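Local coordinates for putative TetR transcriptional regulator (Rhodococcus sp., PDB 2I10), which probably binds DNA through a helix-turn-helix motif and regulates transcription as a dimeric TetR-family protein, at residues T137-F142 / D156-A161; P81-A86 / D148-A153. All coordinates share one frame; numbering follows the deposited sequence.

In the fold
Both contacts lie in the tetracyclin repressor-like C-terminal part of the chain, about 11 Å apart between centres and on the same side of its middle. Along the sequence their segments alternate: 81-86 opens helix 83-98, 137-142 belongs to helix 121-148, the loop segment 148-153 leads on from the end of that helix, and 156-161 starts helix 157-177. Contact 1 therefore joins the two long helices across their connection, while contact 2 ties that connection to the beginning of helix 83-98. They touch each other through R141, packed against the 81-83 backbone, and through F142, whose carbonyl meets L151. The two contacts thus bring three helices and one loop together, and contact 1 also borders the second subunit.

Contact 1 of 2, residues T137-F142 / D156-A161; sequences TVLDRF and DCTALA
The ring of F142 pushes into the first turn of helix 157-177, where L160 crosses it at about a right angle. CD2 of L160 sits over one face, 4.1 Å from the ring centroid in a CH-pi contact, and L160 CG comes within 3.5 Å of F142 CE2. The ring edge points at the helix backbone, with A161 N and C157 O near its plane. With CG anti to the carbonyl carbon (chi1 -72°), the ring projects toward C157 and L160, while F142 CB rests 3.8 Å from C157 SG. A second bump is L139: its CD2 methyl drops into the hollow between C157 and A161, 3.4 Å from C157 O and 3.9 Å from A161 CB. The small A161 leaves room for it, and V138 CG1 meets the A161 methyl, CB, at 4.1 Å. The short helical segments run at 134° to each other, forming a helical hairpin. A159, pointing away from helix 121-148, packs on A186 of the second subunit, and L160 also reaches L190 of that subunit. At the N-cap, D156 OD1 accepts A159 N from above its carboxylate plane. The helix start thus has its own cap, and between the segments the contact is apolar fit, the F142 ring in one part and L139 with V138 against A161 in the other.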
ATOM      1  N   THR B 137      15.795   2.908 -11.769  1.00 27.41           N
ATOM      2  CA  THR B 137      16.848   3.447 -10.898  1.00 27.60           C
ATOM      3  C   THR B 137      17.390   2.386  -9.928  1.00 26.92           C
ATOM      4  O   THR B 137      18.598   2.287  -9.646  1.00 25.92           O
ATOM      5  CB  THR B 137      16.293   4.654 -10.069  1.00 29.57           C
ATOM      6  OG1 THR B 137      15.870   5.705 -10.966  1.00 31.90           O
ATOM      7  CG2 THR B 137      17.351   5.208  -9.155  1.00 31.14           C
ATOM      8  N   VAL B 138      16.473   1.596  -9.388  1.00 26.06           N
ATOM      9  CA  VAL B 138      16.829   0.484  -8.517  1.00 24.30           C
ATOM     10  C   VAL B 138      17.551  -0.570  -9.344  1.00 23.77           C
ATOM     11  O   VAL B 138      18.586  -1.031  -8.945  1.00 24.28           O
ATOM     12  CB  VAL B 138      15.535  -0.062  -7.765  1.00 23.55           C
ATOM     13  CG1 VAL B 138      15.824  -1.348  -7.046  1.00 23.87           C
ATOM     14  CG2 VAL B 138      15.069   0.970  -6.769  1.00 23.82           C
ATOM     15  N   LEU B 139      17.044  -0.907 -10.522  1.00 24.28           N
ATOM     16  CA  LEU B 139      17.737  -1.863 -11.401  1.00 25.80           C
ATOM     17  C   LEU B 139      19.146  -1.380 -11.805  1.00 26.17           C
ATOM     18  O   LEU B 139      20.079  -2.200 -11.909  1.00 25.89           O
ATOM     19  CB  LEU B 139      16.923  -2.138 -12.707  1.00 24.77           C
ATOM     20  CG  LEU B 139      15.696  -3.060 -12.650  1.00 25.65           C
ATOM     21  CD1 LEU B 139      14.820  -2.965 -13.916  1.00 25.16           C
ATOM     22  CD2 LEU B 139      16.127  -4.521 -12.331  1.00 24.42           C
ATOM     23  N   ASP B 140      19.285  -0.084 -12.083  1.00 26.27           N
ATOM     24  CA  ASP B 140      20.610   0.480 -12.445  1.00 27.05           C
ATOM     25  C   ASP B 140      21.497   0.280 -11.249  1.00 28.03           C
ATOM     26  O   ASP B 140      22.660  -0.096 -11.401  1.00 28.61           O
ATOM     27  CB  ASP B 140      20.524   1.991 -12.741  1.00 26.10           C
ATOM     28  CG  ASP B 140      19.903   2.296 -14.079  1.00 29.04           C
ATOM     29  OD1 ASP B 140      19.847   1.365 -14.923  1.00 28.49           O
ATOM     30  OD2 ASP B 140      19.479   3.475 -14.320  1.00 28.27           O
ATOM     31  N   ARG B 141      20.966   0.510 -10.042  1.00 28.87           N
ATOM     32  CA  ARG B 141      21.802   0.324  -8.814  1.00 30.05           C
ATOM     33  C   ARG B 141      22.262  -1.141  -8.654  1.00 29.83           C
ATOM     34  O   ARG B 141      23.403  -1.405  -8.220  1.00 29.58           O
ATOM     35  CB  ARG B 141      21.075   0.759  -7.533  1.00 30.47           C
ATOM     36  CG  ARG B 141      21.936   0.877  -6.259  1.00 30.29           C
ATOM     37  CD  ARG B 141      23.119   1.835  -6.437  1.00 31.03           C
ATOM     38  NE  ARG B 141      24.150   1.748  -5.399  1.00 27.00           N
ATOM     39  CZ  ARG B 141      25.162   0.876  -5.426  1.00 26.21           C
ATOM     40  NH1 ARG B 141      25.276  -0.014  -6.389  1.00 23.61           N
ATOM     41  NH2 ARG B 141      26.075   0.906  -4.491  1.00 28.40           N
ATOM     42  N   PHE B 142      21.367  -2.066  -9.010  1.00 29.76           N
ATOM     43  CA  PHE B 142      21.624  -3.511  -8.908  1.00 30.12           C
ATOM     44  C   PHE B 142      22.685  -3.946  -9.948  1.00 29.79           C
ATOM     45  O   PHE B 142      23.532  -4.788  -9.653  1.00 30.54           O
ATOM     46  CB  PHE B 142      20.325  -4.307  -9.033  1.00 28.56           C
ATOM     47  CG  PHE B 142      19.405  -4.191  -7.800  1.00 31.44           C
ATOM     48  CD1 PHE B 142      19.849  -3.605  -6.623  1.00 27.86           C
ATOM     49  CD2 PHE B 142      18.105  -4.695  -7.821  1.00 27.62           C
ATOM     50  CE1 PHE B 142      19.038  -3.542  -5.497  1.00 25.84           C
ATOM     51  CE2 PHE B 142      17.305  -4.614  -6.690  1.00 26.96           C
ATOM     52  CZ  PHE B 142      17.779  -4.048  -5.528  1.00 25.27           C
ATOM     53  N   ASP B 156      18.646 -12.498  -9.084  1.00 34.03           N
ATOM     54  CA  ASP B 156      17.549 -12.086  -9.932  1.00 34.20           C
ATOM     55  C   ASP B 156      17.232 -10.607  -9.676  1.00 33.24           C
ATOM     56  O   ASP B 156      16.509 -10.260  -8.750  1.00 32.44           O
ATOM     57  CB  ASP B 156      16.325 -12.980  -9.776  1.00 34.82           C
ATOM     58  CG  ASP B 156      15.241 -12.650 -10.790  1.00 38.27           C
ATOM     59  OD1 ASP B 156      15.293 -11.554 -11.400  1.00 38.06           O
ATOM     60  OD2 ASP B 156      14.329 -13.469 -10.972  1.00 43.14           O
ATOM     61  N   CYS B 157      17.780  -9.721 -10.508  1.00 32.85           N
ATOM     62  CA  CYS B 157      17.637  -8.257 -10.245  1.00 32.37           C
ATOM     63  C   CYS B 157      16.220  -7.743 -10.475  1.00 30.76           C
ATOM     64  O   CYS B 157      15.762  -6.826  -9.820  1.00 30.73           O
ATOM     65  CB  CYS B 157      18.653  -7.494 -11.118  1.00 31.44           C
ATOM     66  SG  CYS B 157      20.300  -7.780 -10.485  1.00 35.53           S
ATOM     67  N   THR B 158      15.559  -8.332 -11.465  1.00 30.60           N
ATOM     68  CA  THR B 158      14.202  -8.000 -11.828  1.00 30.53           C
ATOM     69  C   THR B 158      13.227  -8.313 -10.701  1.00 29.92           C
ATOM     70  O   THR B 158      12.405  -7.458 -10.319  1.00 29.83           O
ATOM     71  CB  THR B 158      13.849  -8.720 -13.132  1.00 30.09           C
ATOM     72  OG1 THR B 158      14.491  -8.019 -14.203  1.00 33.44           O
ATOM     73  CG2 THR B 158      12.379  -8.660 -13.386  1.00 32.22           C
ATOM     74  N   ALA B 159      13.303  -9.547 -10.182  1.00 28.58           N
ATOM     75  CA  ALA B 159      12.573  -9.938  -9.007  1.00 28.19           C
ATOM     76  C   ALA B 159      12.882  -9.083  -7.782  1.00 28.19           C
ATOM     77  O   ALA B 159      11.967  -8.719  -7.017  1.00 27.50           O
ATOM     78  CB  ALA B 159      12.827 -11.436  -8.683  1.00 26.87           C
ATOM     79  N   LEU B 160      14.170  -8.815  -7.560  1.00 28.47           N
ATOM     80  CA  LEU B 160      14.589  -8.064  -6.381  1.00 29.01           C
ATOM     81  C   LEU B 160      14.130  -6.584  -6.418  1.00 28.94           C
ATOM     82  O   LEU B 160      13.777  -6.029  -5.379  1.00 29.81           O
ATOM     83  CB  LEU B 160      16.096  -8.163  -6.188  1.00 29.25           C
ATOM     84  CG  LEU B 160      16.666  -7.577  -4.883  1.00 29.04           C
ATOM     85  CD1 LEU B 160      16.086  -8.276  -3.644  1.00 31.56           C
ATOM     86  CD2 LEU B 160      18.133  -7.758  -4.932  1.00 29.27           C
ATOM     87  N   ALA B 161      14.148  -5.959  -7.601  1.00 29.14           N
ATOM     88  CA  ALA B 161      13.539  -4.615  -7.809  1.00 28.10           C
ATOM     89  C   ALA B 161      12.051  -4.572  -7.476  1.00 28.09           C
ATOM     90  O   ALA B 161      11.587  -3.662  -6.819  1.00 27.87           O
ATOM     91  CB  ALA B 161      13.746  -4.140  -9.259  1.00 26.86           C
TER

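Contact 2 of 2, residues P81-A86 / D148-A153; sequences PTAHEA and DGDLPA
D150 reaches from the loop after helix 121-148 to the N-terminus of helix 83-98, where T82 is the N-cap. The two side chains meet obliquely: T82 CB and CG2 lie against the aspartate, with CG2 3.8 Å from D150 CB, while the carboxylate extends past them to the first turn. There D150 OD2 accepts A83 N at 2.9 Å, on its syn side but 35° out of the carboxylate plane. Chi1 of 55° sets D150 CG between its own backbone N and carbonyl carbon, turning the acid toward the helix start. T82 adopts a similar rotamer (chi1 61°), which swings OG1 over the turn to accept E85 N at 3.1 Å, so side chains from two parts of the chain share the amides of one helix end. The helix dipole would probably favour a charged D150. Water 1 closes the arrangement, accepting from H84 N and donating to D150 OD2, 2.8 Å from each. An alanine in place of D150 would remove the acceptor and is likely to leave A83 N without its mate and water 1 without one of its partners. Beside this polar group, A83 and L151 both pack on A145 of helix 121-148, and A83 CB faces L151 CD1 at 4.3 Å.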
ATOM      1  N   PRO B  81      27.337   3.162  -0.890  1.00 36.72           N
ATOM      2  CA  PRO B  81      28.372   2.330  -1.489  1.00 36.72           C
ATOM      3  C   PRO B  81      27.988   0.897  -1.857  1.00 36.59           C
ATOM      4  O   PRO B  81      28.728   0.264  -2.580  1.00 35.60           O
ATOM      5  CB  PRO B  81      29.464   2.294  -0.400  1.00 37.20           C
ATOM      6  CG  PRO B  81      29.124   3.416   0.523  1.00 37.98           C
ATOM      7  CD  PRO B  81      27.667   3.502   0.508  1.00 35.74           C
ATOM      8  N   THR B  82      26.884   0.373  -1.316  1.00 36.41           N
ATOM      9  CA  THR B  82      26.396  -0.980  -1.665  1.00 35.39           C
ATOM     10  C   THR B  82      24.913  -0.885  -1.973  1.00 35.07           C
ATOM     11  O   THR B  82      24.252   0.070  -1.560  1.00 34.85           O
ATOM     12  CB  THR B  82      26.632  -2.071  -0.534  1.00 35.86           C
ATOM     13  OG1 THR B  82      25.940  -1.717   0.670  1.00 34.73           O
ATOM     14  CG2 THR B  82      28.140  -2.291  -0.219  1.00 34.50           C
ATOM     15  N   ALA B  83      24.418  -1.846  -2.749  1.00 34.94           N
ATOM     16  CA  ALA B  83      22.984  -1.974  -3.058  1.00 34.46           C
ATOM     17  C   ALA B  83      22.166  -2.155  -1.771  1.00 34.42           C
ATOM     18  O   ALA B  83      21.108  -1.522  -1.609  1.00 34.17           O
ATOM     19  CB  ALA B  83      22.761  -3.155  -3.998  1.00 34.31           C
ATOM     20  N   HIS B  84      22.664  -3.014  -0.862  1.00 34.25           N
ATOM     21  CA  HIS B  84      22.037  -3.210   0.449  1.00 33.92           C
ATOM     22  C   HIS B  84      21.880  -1.868   1.205  1.00 34.49           C
ATOM     23  O   HIS B  84      20.775  -1.513   1.586  1.00 33.50           O
ATOM     24  CB  HIS B  84      22.763  -4.234   1.341  1.00 33.54           C
ATOM     25  CG  HIS B  84      22.225  -4.253   2.751  1.00 33.59           C
ATOM     26  ND1 HIS B  84      20.999  -4.804   3.073  1.00 32.53           N
ATOM     27  CD2 HIS B  84      22.683  -3.671   3.885  1.00 32.79           C
ATOM     28  CE1 HIS B  84      20.742  -4.587   4.351  1.00 35.40           C
ATOM     29  NE2 HIS B  84      21.753  -3.911   4.872  1.00 36.12           N
ATOM     30  N   GLU B  85      22.976  -1.138   1.421  1.00 35.04           N
ATOM     31  CA  GLU B  85      22.914   0.163   2.112  1.00 36.56           C
ATOM     32  C   GLU B  85      22.039   1.180   1.397  1.00 35.41           C
ATOM     33  O   GLU B  85      21.352   1.985   2.061  1.00 35.55           O
ATOM     34  CB  GLU B  85      24.310   0.764   2.312  1.00 36.90           C
ATOM     35  CG  GLU B  85      24.350   1.792   3.420  1.00 39.85           C
ATOM     36  CD  GLU B  85      25.725   2.449   3.630  1.00 41.50           C
ATOM     37  OE1 GLU B  85      26.791   1.816   3.355  1.00 45.69           O
ATOM     38  OE2 GLU B  85      25.721   3.607   4.129  1.00 46.49           O
ATOM     39  N   ALA B  86      22.065   1.147   0.060  1.00 34.02           N
ATOM     40  CA  ALA B  86      21.206   1.999  -0.792  1.00 33.83           C
ATOM     41  C   ALA B  86      19.717   1.796  -0.479  1.00 32.54           C
ATOM     42  O   ALA B  86      18.983   2.742  -0.159  1.00 32.32           O
ATOM     43  CB  ALA B  86      21.478   1.741  -2.303  1.00 33.00           C
ATOM     44  N   ASP B 148      30.401  -4.238  -9.078  1.00 33.13           N
ATOM     45  CA  ASP B 148      31.221  -3.941  -7.908  1.00 34.72           C
ATOM     46  C   ASP B 148      31.401  -5.189  -7.069  1.00 35.76           C
ATOM     47  O   ASP B 148      32.408  -5.346  -6.397  1.00 36.48           O
ATOM     48  CB  ASP B 148      30.582  -2.850  -7.032  1.00 33.93           C
ATOM     49  CG  ASP B 148      30.578  -1.482  -7.697  1.00 35.97           C
ATOM     50  OD1 ASP B 148      31.219  -1.328  -8.782  1.00 36.73           O
ATOM     51  OD2 ASP B 148      29.945  -0.548  -7.140  1.00 33.94           O
ATOM     52  N   GLY B 149      30.396  -6.060  -7.101  1.00 36.29           N
ATOM     53  CA  GLY B 149      30.483  -7.364  -6.468  1.00 36.98           C
ATOM     54  C   GLY B 149      29.834  -7.450  -5.099  1.00 36.02           C
ATOM     55  O   GLY B 149      29.996  -8.454  -4.433  1.00 36.34           O
ATOM     56  N   ASP B 150      29.112  -6.415  -4.658  1.00 35.64           N
ATOM     57  CA  ASP B 150      28.400  -6.503  -3.371  1.00 35.50           C
ATOM     58  C   ASP B 150      27.040  -7.184  -3.525  1.00 35.12           C
ATOM     59  O   ASP B 150      26.437  -7.578  -2.557  1.00 34.35           O
ATOM     60  CB  ASP B 150      28.230  -5.141  -2.691  1.00 35.65           C
ATOM     61  CG  ASP B 150      27.553  -4.115  -3.585  1.00 36.64           C
ATOM     62  OD1 ASP B 150      28.261  -3.457  -4.374  1.00 37.79           O
ATOM     63  OD2 ASP B 150      26.324  -3.945  -3.479  1.00 33.88           O
ATOM     64  N   LEU B 151      26.561  -7.288  -4.757  1.00 35.35           N
ATOM     65  CA  LEU B 151      25.414  -8.142  -5.079  1.00 36.33           C
ATOM     66  C   LEU B 151      25.953  -9.428  -5.681  1.00 36.22           C
ATOM     67  O   LEU B 151      26.719  -9.388  -6.638  1.00 36.36           O
ATOM     68  CB  LEU B 151      24.460  -7.440  -6.043  1.00 36.62           C
ATOM     69  CG  LEU B 151      22.955  -7.626  -5.904  1.00 37.27           C
ATOM     70  CD1 LEU B 151      22.434  -7.454  -4.448  1.00 35.27           C
ATOM     71  CD2 LEU B 151      22.281  -6.633  -6.842  1.00 34.36           C
ATOM     72  N   PRO B 152      25.599 -10.579  -5.082  1.00 37.18           N
ATOM     73  CA  PRO B 152      26.098 -11.879  -5.567  1.00 37.07           C
ATOM     74  C   PRO B 152      25.715 -12.111  -7.014  1.00 36.91           C
ATOM     75  O   PRO B 152      24.598 -11.764  -7.407  1.00 35.79           O
ATOM     76  CB  PRO B 152      25.402 -12.906  -4.665  1.00 36.59           C
ATOM     77  CG  PRO B 152      24.414 -12.159  -3.862  1.00 38.28           C
ATOM     78  CD  PRO B 152      24.721 -10.705  -3.905  1.00 36.33           C
ATOM     79  N   ALA B 153      26.627 -12.711  -7.789  1.00 36.66           N
ATOM     80  CA  ALA B 153      26.372 -12.942  -9.210  1.00 36.96           C
ATOM     81  C   ALA B 153      25.185 -13.895  -9.343  1.00 36.98           C
ATOM     82  O   ALA B 153      25.031 -14.781  -8.540  1.00 35.20           O
ATOM     83  CB  ALA B 153      27.603 -13.519  -9.888  1.00 37.10           C
TER
HETATM   84  O   HOH W   1      24.649  -4.966  -1.460  1.00 36.19           O